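Local coordinates for CurF (Lyngbya majuscula, PDB 5DP2), which probably forms the cyclopropane ring of curacin A as an NADP-binding enoyl reductase-like domain of a polyketide synthase, at residues A[8-16]-A[24-32]; A[37-48]-A[112-121]. All coordinates share one frame; numbering follows the deposited sequence. Where two conformers were deposited one is given.

Interaction 1. Residues A[8-16]-A[24-32]; sequences PQPVQLRIP and LTWMPQERR
L13 and W26 form the tight side of this contact, facing each other as a non-hydrogen-bonded antiparallel pair. L13 carries CG anti to its backbone N (chi1 -169°), which sets CD1 over the six-membered ring of the indole, 4.1 Å from its centroid and 13° off the ring normal, a CH-pi contact. The V11 side chain crosses that of W26 at about a right angle, with V11 CG2 3.5 Å from W26 CE3. L24 extends the apolar patch: L24 CD2 meets L13 CG, and L24 CD2 lies 3.7 Å from I15 CG2. F325 and V321 of helix 321-329 pack onto this side, and W26 NE1 is hydrogen-bonded to S318 O.

The face of Q12, R14 and M27 is more polar. The R14 chain, bent at chi2 and chi3, turns R14 NH1 back to Q12 OE1 (2.9 Å), reaching it in the amide's carbonyl plane, while NH2 is hydrogen-bonded to E76 O. Q29 CG lies on Q12 CB at 3.5 Å; the two amide planes are 32° apart, and R69 NH1 hydrogen-bonds the oxygen of both. The loose, solvent side is at M27 and P28: M27 CG lies 3.7 Å from R14 CB in the conformer given, beyond which the bent chain leads away, and P28 is exposed.

Five backbone bonds join the strands. Q12 and M27 exchange two, as do R14 and T25; the fifth runs from Q29 N to P10 O (2.9 Å), the donor above the carbonyl plane. The pattern is that of a two-stranded antiparallel beta hairpin, here with one face packed on a helix.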
loop_
_atom_site.group_PDB
_atom_site.type_symbol
_atom_site.label_atom_id
_atom_site.label_comp_id
_atom_site.label_asym_id
_atom_site.label_seq_id
_atom_site.Cartn_x
_atom_site.Cartn_y
_atom_site.Cartn_z
ATOM N N PRO A 8 7.446 24.370 12.566
ATOM C CA PRO A 8 7.003 23.408 13.583
ATOM C C PRO A 8 8.138 22.898 14.486
ATOM O O PRO A 8 9.314 23.013 14.132
ATOM C CB PRO A 8 6.407 22.254 12.746
ATOM C CG PRO A 8 7.033 22.382 11.396
ATOM C CD PRO A 8 7.272 23.854 11.195
ATOM N N GLN A 9 7.781 22.328 15.636
ATOM C CA GLN A 9 8.765 21.689 16.523
ATOM C C GLN A 9 9.086 20.327 15.931
ATOM O O GLN A 9 8.162 19.513 15.798
ATOM C CB GLN A 9 8.205 21.501 17.947
ATOM C CG GLN A 9 7.571 22.744 18.547
ATOM C CD GLN A 9 6.346 22.480 19.425
ATOM O OE1 GLN A 9 5.763 21.389 19.448
ATOM N NE2 GLN A 9 5.935 23.511 20.140
ATOM N N PRO A 10 10.360 20.078 15.474
ATOM C CA PRO A 10 10.584 18.794 14.759
ATOM C C PRO A 10 10.393 17.601 15.677
ATOM O O PRO A 10 10.954 17.536 16.790
ATOM C CB PRO A 10 12.015 18.902 14.269
ATOM C CG PRO A 10 12.284 20.392 14.227
ATOM C CD PRO A 10 11.521 20.964 15.373
ATOM N N VAL A 11 9.618 16.642 15.167
ATOM C CA VAL A 11 9.341 15.393 15.871
ATOM C C VAL A 11 9.394 14.217 14.882
ATOM O O VAL A 11 9.410 14.397 13.654
ATOM C CB VAL A 11 7.982 15.423 16.612
ATOM C CG1 VAL A 11 8.013 16.365 17.795
ATOM C CG2 VAL A 11 6.841 15.775 15.666
ATOM N N GLN A 12 9.388 13.012 15.436
ATOM C CA GLN A 12 9.352 11.771 14.657
ATOM C C GLN A 12 8.561 10.733 15.451
ATOM O O GLN A 12 8.751 10.610 16.669
ATOM C CB GLN A 12 10.758 11.259 14.355
ATOM C CG GLN A 12 10.770 9.954 13.567
ATOM C CD GLN A 12 12.173 9.618 13.111
ATOM O OE1 GLN A 12 12.971 9.052 13.872
ATOM N NE2 GLN A 12 12.494 9.991 11.886
ATOM N N LEU A 13 7.698 9.986 14.767
ATOM C CA LEU A 13 6.874 8.969 15.439
ATOM C C LEU A 13 7.752 7.764 15.776
ATOM O O LEU A 13 8.448 7.211 14.930
ATOM C CB LEU A 13 5.730 8.564 14.496
ATOM C CG LEU A 13 4.628 7.721 15.141
ATOM C CD1 LEU A 13 3.872 8.510 16.173
ATOM C CD2 LEU A 13 3.683 7.238 14.036
ATOM N N ARG A 14 7.690 7.345 17.054
ATOM C CA ARG A 14 8.528 6.276 17.560
ATOM C C ARG A 14 7.755 5.452 18.579
ATOM O O ARG A 14 6.689 5.861 19.040
ATOM C CB ARG A 14 9.808 6.858 18.209
ATOM C CG ARG A 14 10.685 7.674 17.260
ATOM C CD ARG A 14 11.430 6.831 16.239
ATOM N NE ARG A 14 12.656 6.245 16.821
ATOM C CZ ARG A 14 13.786 6.944 16.971
ATOM N NH1 ARG A 14 13.928 8.146 16.455
ATOM N NH2 ARG A 14 14.803 6.413 17.643
ATOM N N ILE A 15 8.323 4.306 18.937
ATOM C CA ILE A 15 7.805 3.474 20.022
ATOM C C ILE A 15 8.956 3.075 20.948
ATOM O O ILE A 15 10.095 2.934 20.509
ATOM C CB ILE A 15 7.099 2.207 19.498
ATOM C CG1 ILE A 15 7.992 1.387 18.571
ATOM C CG2 ILE A 15 5.780 2.559 18.836
ATOM C CD1 ILE A 15 7.419 0.044 18.168
ATOM N N PRO A 16 8.630 2.781 22.221
ATOM C CA PRO A 16 9.653 2.308 23.144
ATOM C C PRO A 16 9.843 0.800 23.091
ATOM O O PRO A 16 10.872 0.286 23.567
ATOM C CB PRO A 16 9.095 2.716 24.504
ATOM C CG PRO A 16 7.616 2.677 24.332
ATOM C CD PRO A 16 7.408 3.193 22.931
ATOM N N LEU A 24 2.720 4.580 20.717
ATOM C CA LEU A 24 3.202 5.490 19.666
ATOM C C LEU A 24 3.343 6.894 20.270
ATOM O O LEU A 24 2.424 7.384 20.913
ATOM C CB LEU A 24 2.198 5.516 18.521
ATOM C CG LEU A 24 2.242 4.294 17.602
ATOM C CD1 LEU A 24 0.949 4.159 16.818
ATOM C CD2 LEU A 24 3.447 4.374 16.672
ATOM N N THR A 25 4.489 7.528 20.013
ATOM C CA THR A 25 4.913 8.760 20.648
ATOM C C THR A 25 5.575 9.677 19.608
ATOM O O THR A 25 6.415 9.211 18.854
ATOM C CB THR A 25 5.956 8.400 21.745
ATOM O OG1 THR A 25 5.398 7.445 22.668
ATOM C CG2 THR A 25 6.454 9.635 22.484
ATOM N N TRP A 26 5.291 10.978 19.632
ATOM C CA TRP A 26 6.027 11.952 18.834
ATOM C C TRP A 26 7.291 12.346 19.618
ATOM O O TRP A 26 7.222 13.080 20.594
ATOM C CB TRP A 26 5.171 13.171 18.530
ATOM C CG TRP A 26 4.074 12.895 17.521
ATOM C CD1 TRP A 26 2.724 12.836 17.748
ATOM C CD2 TRP A 26 4.260 12.641 16.113
ATOM N NE1 TRP A 26 2.068 12.551 16.571
ATOM C CE2 TRP A 26 2.990 12.438 15.559
ATOM C CE3 TRP A 26 5.389 12.572 15.270
ATOM C CZ2 TRP A 26 2.809 12.170 14.206
ATOM C CZ3 TRP A 26 5.200 12.334 13.913
ATOM C CH2 TRP A 26 3.917 12.131 13.398
ATOM N N MET A 27 8.431 11.821 19.194
ATOM C CA MET A 27 9.693 12.075 19.884
ATOM C C MET A 27 10.381 13.307 19.323
ATOM O O MET A 27 10.424 13.508 18.103
ATOM C CB MET A 27 10.607 10.879 19.748
ATOM C CG MET A 27 10.111 9.685 20.543
ATOM S SD MET A 27 10.013 9.942 22.324
ATOM C CE MET A 27 11.725 9.725 22.811
ATOM N N PRO A 28 10.939 14.147 20.196
ATOM C CA PRO A 28 11.679 15.322 19.705
ATOM C C PRO A 28 12.832 14.933 18.776
ATOM O O PRO A 28 13.477 13.902 18.960
ATOM C CB PRO A 28 12.210 15.949 21.009
ATOM C CG PRO A 28 11.293 15.447 22.077
ATOM C CD PRO A 28 10.944 14.067 21.671
ATOM N N GLN A 29 13.099 15.794 17.784
ATOM C CA GLN A 29 14.184 15.612 16.840
ATOM C C GLN A 29 14.950 16.902 16.642
ATOM O O GLN A 29 14.375 17.972 16.722
ATOM C CB GLN A 29 13.607 15.190 15.475
ATOM C CG GLN A 29 12.893 13.853 15.500
ATOM C CD GLN A 29 13.863 12.716 15.470
ATOM O OE1 GLN A 29 14.344 12.339 14.412
ATOM N NE2 GLN A 29 14.128 12.123 16.612
ATOM N N GLU A 30 16.223 16.778 16.287
ATOM C CA GLU A 30 16.966 17.936 15.811
ATOM C C GLU A 30 16.613 18.224 14.338
ATOM O O GLU A 30 16.195 17.342 13.560
ATOM C CB GLU A 30 18.466 17.719 15.992
ATOM C CG GLU A 30 18.836 17.488 17.452
ATOM C CD GLU A 30 18.621 18.714 18.341
ATOM O OE1 GLU A 30 18.967 19.840 17.917
ATOM O OE2 GLU A 30 18.108 18.556 19.475
ATOM N N ARG A 31 16.703 19.492 13.987
ATOM C CA ARG A 31 16.590 19.927 12.619
ATOM C C ARG A 31 18.011 19.770 12.032
ATOM O O ARG A 31 18.972 20.228 12.629
ATOM C CB ARG A 31 16.114 21.393 12.565
ATOM C CG ARG A 31 15.778 21.928 11.172
ATOM C CD ARG A 31 14.473 21.369 10.591
ATOM N NE ARG A 31 14.284 21.757 9.194
ATOM C CZ ARG A 31 13.733 22.888 8.767
ATOM N NH1 ARG A 31 13.242 23.778 9.615
ATOM N NH2 ARG A 31 13.644 23.119 7.465
ATOM N N ARG A 32 18.132 19.118 10.893
ATOM C CA ARG A 32 19.383 18.953 10.178
ATOM C C ARG A 32 19.318 19.755 8.889
ATOM O O ARG A 32 18.236 20.128 8.436
ATOM C CB ARG A 32 19.598 17.476 9.814
ATOM C CG ARG A 32 19.741 16.508 10.974
ATOM C CD ARG A 32 19.994 15.093 10.465
ATOM N NE ARG A 32 20.160 14.157 11.572
ATOM C CZ ARG A 32 20.442 12.869 11.432
ATOM N NH1 ARG A 32 20.578 12.328 10.223
ATOM N NH2 ARG A 32 20.570 12.108 12.503
#

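Interaction 2. Residues A[37-48]-A[112-121]; sequences TEVEVQIKAVPV and AFSSFVICSP
V41 and V117 anchor the backbone bonding of this antiparallel pair, each donating to the other's carbonyl; V41 N to V117 O is 2.8 Å and nearly straight at 172°. V39 and C119 repeat the exchange. I43 N adds a longer bond to S115 O, 3.1 Å, its donor above the carbonyl plane, and a water bridges I43 O and S115 O.

Apolar contacts of F113, V46 and V48 gather beyond the last bridge. The F113 ring lies under V46, whose CG2 sits over its centre, 3.7 Å from the centroid, while CG1 touches the same face nearer CD1. With chi1 at 43°, V46 puts CG1 between its backbone N and carbonyl carbon and CG2 anti to the N, which turns both methyls to the ring. V48 CG2 approaches F113 CZ obliquely at 4.0 Å. An alanine at F113 is likely to leave both V46 methyls without their aromatic floor and open a gap beside V48. On the face of V39, V41, V117 and C119, I43 CD1 meets V117 CG2 at 3.9 Å.

Polar and apolar side chains mix on the face of E40, Q42, F116 and I118. Q42 runs alongside F116, Q42 CG to F116 CE1 3.7 Å, with the amide plane 44° from the ring. E40 reaches past I118 with an extended chain, bringing E40 OE1 to 3.5 Å from F116 CB; R31 forms a salt bridge to that oxygen and a cation-pi contact with F116. Thus V41, I43 and V117 pack toward L106 of strand 103-107, while E40, buried among F116 and I118, probably has its charge balanced by R31.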
loop_
_atom_site.group_PDB
_atom_site.type_symbol
_atom_site.label_atom_id
_atom_site.label_comp_id
_atom_site.label_asym_id
_atom_site.label_seq_id
_atom_site.Cartn_x
_atom_site.Cartn_y
_atom_site.Cartn_z
ATOM N N THR A 37 24.194 16.381 -1.739
ATOM C CA THR A 37 23.319 15.628 -2.656
ATOM C C THR A 37 22.014 15.154 -2.008
ATOM O O THR A 37 21.391 14.220 -2.501
ATOM C CB THR A 37 24.018 14.523 -3.423
ATOM O OG1 THR A 37 24.410 13.570 -2.472
ATOM C CG2 THR A 37 25.196 15.058 -4.219
ATOM N N GLU A 38 21.581 15.837 -0.954
ATOM C CA GLU A 38 20.337 15.519 -0.261
ATOM C C GLU A 38 19.281 16.586 -0.489
ATOM O O GLU A 38 19.589 17.702 -0.903
ATOM C CB GLU A 38 20.600 15.375 1.234
ATOM C CG GLU A 38 21.513 14.219 1.604
ATOM C CD GLU A 38 21.800 14.114 3.088
ATOM O OE1 GLU A 38 21.817 15.127 3.807
ATOM O OE2 GLU A 38 22.077 12.988 3.514
ATOM N N VAL A 39 18.026 16.227 -0.171
ATOM C CA VAL A 39 16.878 17.118 -0.233
ATOM C C VAL A 39 16.104 16.994 1.083
ATOM O O VAL A 39 15.909 15.880 1.570
ATOM C CB VAL A 39 15.935 16.728 -1.407
ATOM C CG1 VAL A 39 14.743 17.650 -1.511
ATOM C CG2 VAL A 39 16.683 16.707 -2.737
ATOM N N GLU A 40 15.652 18.127 1.629
ATOM C CA GLU A 40 14.811 18.125 2.840
ATOM C C GLU A 40 13.362 18.458 2.455
ATOM O O GLU A 40 13.093 19.503 1.830
ATOM C CB GLU A 40 15.294 19.135 3.869
ATOM C CG GLU A 40 14.561 19.009 5.201
ATOM C CD GLU A 40 14.924 20.046 6.216
ATOM O OE1 GLU A 40 14.947 19.692 7.423
ATOM O OE2 GLU A 40 15.157 21.204 5.809
ATOM N N VAL A 41 12.450 17.567 2.857
ATOM C CA VAL A 41 11.025 17.699 2.583
ATOM C C VAL A 41 10.275 17.904 3.916
ATOM O O VAL A 41 10.478 17.139 4.873
ATOM C CB VAL A 41 10.476 16.439 1.889
ATOM C CG1 VAL A 41 8.997 16.599 1.581
ATOM C CG2 VAL A 41 11.270 16.151 0.618
ATOM N N GLN A 42 9.437 18.938 3.975
ATOM C CA GLN A 42 8.508 19.111 5.099
ATOM C C GLN A 42 7.245 18.301 4.799
ATOM O O GLN A 42 6.550 18.552 3.790
ATOM C CB GLN A 42 8.169 20.585 5.294
ATOM C CG GLN A 42 7.306 20.768 6.540
ATOM C CD GLN A 42 7.084 22.185 6.925
ATOM O OE1 GLN A 42 7.633 23.090 6.339
ATOM N NE2 GLN A 42 6.293 22.391 7.942
ATOM N N ILE A 43 6.973 17.292 5.613
ATOM C CA ILE A 43 5.850 16.408 5.378
ATOM C C ILE A 43 4.543 17.140 5.617
ATOM O O ILE A 43 4.395 17.852 6.604
ATOM C CB ILE A 43 5.961 15.138 6.276
ATOM C CG1 ILE A 43 7.273 14.420 6.014
ATOM C CG2 ILE A 43 4.766 14.243 6.087
ATOM C CD1 ILE A 43 7.492 13.933 4.596
ATOM N N LYS A 44 3.574 16.937 4.698
ATOM C CA LYS A 44 2.249 17.508 4.844
ATOM C C LYS A 44 1.171 16.462 5.124
ATOM O O LYS A 44 0.222 16.743 5.853
ATOM C CB LYS A 44 1.894 18.364 3.625
ATOM C CG LYS A 44 2.876 19.519 3.357
ATOM C CD LYS A 44 2.840 20.588 4.439
ATOM C CE LYS A 44 4.019 21.545 4.367
ATOM N NZ LYS A 44 3.915 22.438 3.180
ATOM N N ALA A 45 1.289 15.259 4.550
ATOM C CA ALA A 45 0.297 14.211 4.777
ATOM C C ALA A 45 0.990 12.877 4.622
ATOM O O ALA A 45 1.820 12.687 3.723
ATOM C CB ALA A 45 -0.883 14.358 3.816
ATOM N N VAL A 46 0.630 11.933 5.495
ATOM C CA VAL A 46 1.279 10.635 5.535
ATOM C C VAL A 46 0.232 9.631 5.992
ATOM O O VAL A 46 -0.392 9.825 7.037
ATOM C CB VAL A 46 2.543 10.646 6.463
ATOM C CG1 VAL A 46 2.340 11.379 7.784
ATOM C CG2 VAL A 46 3.079 9.245 6.628
ATOM N N PRO A 47 -0.007 8.577 5.212
ATOM C CA PRO A 47 -1.027 7.621 5.601
ATOM C C PRO A 47 -0.475 6.518 6.483
ATOM O O PRO A 47 0.737 6.270 6.521
ATOM C CB PRO A 47 -1.472 7.048 4.272
ATOM C CG PRO A 47 -0.189 7.024 3.474
ATOM C CD PRO A 47 0.557 8.273 3.868
ATOM N N VAL A 48 -1.383 5.823 7.179
ATOM C CA VAL A 48 -1.040 4.607 7.899
ATOM C C VAL A 48 -1.186 3.398 6.957
ATOM O O VAL A 48 -2.172 3.300 6.228
ATOM C CB VAL A 48 -1.991 4.395 9.106
ATOM C CG1 VAL A 48 -1.521 3.204 9.950
ATOM C CG2 VAL A 48 -2.078 5.631 9.979
ATOM N N ALA A 112 8.378 8.654 6.902
ATOM C CA ALA A 112 7.513 9.796 6.576
ATOM C C ALA A 112 6.688 10.320 7.747
ATOM O O ALA A 112 6.243 11.465 7.671
ATOM C CB ALA A 112 6.629 9.510 5.382
ATOM N N PHE A 113 6.482 9.525 8.819
ATOM C CA PHE A 113 5.894 10.075 10.047
ATOM C C PHE A 113 6.990 10.829 10.823
ATOM O O PHE A 113 7.460 10.398 11.883
ATOM C CB PHE A 113 5.241 8.986 10.908
ATOM C CG PHE A 113 3.879 8.531 10.446
ATOM C CD1 PHE A 113 2.762 9.277 10.760
ATOM C CD2 PHE A 113 3.689 7.335 9.778
ATOM C CE1 PHE A 113 1.477 8.860 10.369
ATOM C CE2 PHE A 113 2.408 6.899 9.405
ATOM C CZ PHE A 113 1.317 7.686 9.689
ATOM N N SER A 114 7.366 11.987 10.270
ATOM C CA SER A 114 8.379 12.897 10.796
ATOM C C SER A 114 8.016 14.285 10.305
ATOM O O SER A 114 7.462 14.434 9.219
ATOM C CB SER A 114 9.775 12.580 10.253
ATOM O OG SER A 114 10.211 11.271 10.566
ATOM N N SER A 115 8.408 15.319 11.044
ATOM C CA SER A 115 8.161 16.670 10.564
ATOM C C SER A 115 8.913 16.951 9.258
ATOM O O SER A 115 8.369 17.590 8.335
ATOM C CB SER A 115 8.591 17.682 11.619
ATOM O OG SER A 115 8.010 17.413 12.884
ATOM N N PHE A 116 10.168 16.508 9.201
ATOM C CA PHE A 116 11.046 16.721 8.060
ATOM C C PHE A 116 11.719 15.398 7.712
ATOM O O PHE A 116 12.074 14.644 8.623
ATOM C CB PHE A 116 12.124 17.763 8.349
ATOM C CG PHE A 116 11.550 19.125 8.681
ATOM C CD1 PHE A 116 11.209 20.029 7.681
ATOM C CD2 PHE A 116 11.322 19.491 9.997
ATOM C CE1 PHE A 116 10.644 21.250 7.993
ATOM C CE2 PHE A 116 10.759 20.703 10.309
ATOM C CZ PHE A 116 10.421 21.589 9.310
ATOM N N VAL A 117 11.872 15.127 6.411
ATOM C CA VAL A 117 12.595 13.966 5.916
ATOM C C VAL A 117 13.721 14.458 5.017
ATOM O O VAL A 117 13.471 15.231 4.103
ATOM C CB VAL A 117 11.661 13.010 5.144
ATOM C CG1 VAL A 117 12.458 11.932 4.403
ATOM C CG2 VAL A 117 10.667 12.342 6.086
ATOM N N ILE A 118 14.937 13.961 5.265
ATOM C CA ILE A 118 16.070 14.218 4.356
ATOM C C ILE A 118 16.310 12.950 3.566
ATOM O O ILE A 118 16.536 11.892 4.122
ATOM C CB ILE A 118 17.301 14.741 5.116
ATOM C CG1 ILE A 118 16.950 16.107 5.742
ATOM C CG2 ILE A 118 18.484 14.880 4.190
ATOM C CD1 ILE A 118 18.067 16.762 6.535
ATOM N N CYS A 119 16.304 13.068 2.251
ATOM C CA CYS A 119 16.472 11.917 1.391
ATOM C C CYS A 119 17.219 12.289 0.133
ATOM O O CYS A 119 17.668 13.396 -0.037
ATOM C CB CYS A 119 15.129 11.282 1.085
ATOM S SG CYS A 119 13.998 12.325 0.200
ATOM N N SER A 120 17.367 11.314 -0.756
ATOM C CA SER A 120 18.006 11.528 -2.046
ATOM C C SER A 120 17.019 12.103 -3.060
ATOM O O SER A 120 15.817 11.783 -3.004
ATOM C CB SER A 120 18.522 10.189 -2.571
ATOM O OG SER A 120 18.657 10.197 -3.970
ATOM N N PRO A 121 17.504 12.850 -4.052
ATOM C CA PRO A 121 16.595 13.292 -5.113
ATOM C C PRO A 121 15.877 12.161 -5.831
ATOM O O PRO A 121 14.770 12.369 -6.302
ATOM C CB PRO A 121 17.505 14.056 -6.095
ATOM C CG PRO A 121 18.771 14.219 -5.435
ATOM C CD PRO A 121 18.857 13.407 -4.208
HETATM O O HOH W 1 5.805 18.536 8.839
#

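Interactions 1 and 2 follow one another along the chain, and their centres lie 13 Å apart. They touch directly: R31 NE forms a salt bridge to E40 OE1 at 2.8 Å, and V11 N makes a probable hydrogen bond to S115 OG at 2.9 Å. Backbone bonding of L13 with F113 and the hydrogen bond between Q12 NE2 and S114 OG add to the seam, so the hairpin of 8-16 and 24-32 leans on the segment 112-121. In interaction 2 the side chain of V48 is about 8 Å from the bound NADP. The hairpin contacts both segments of interaction 2, chiefly 112-121.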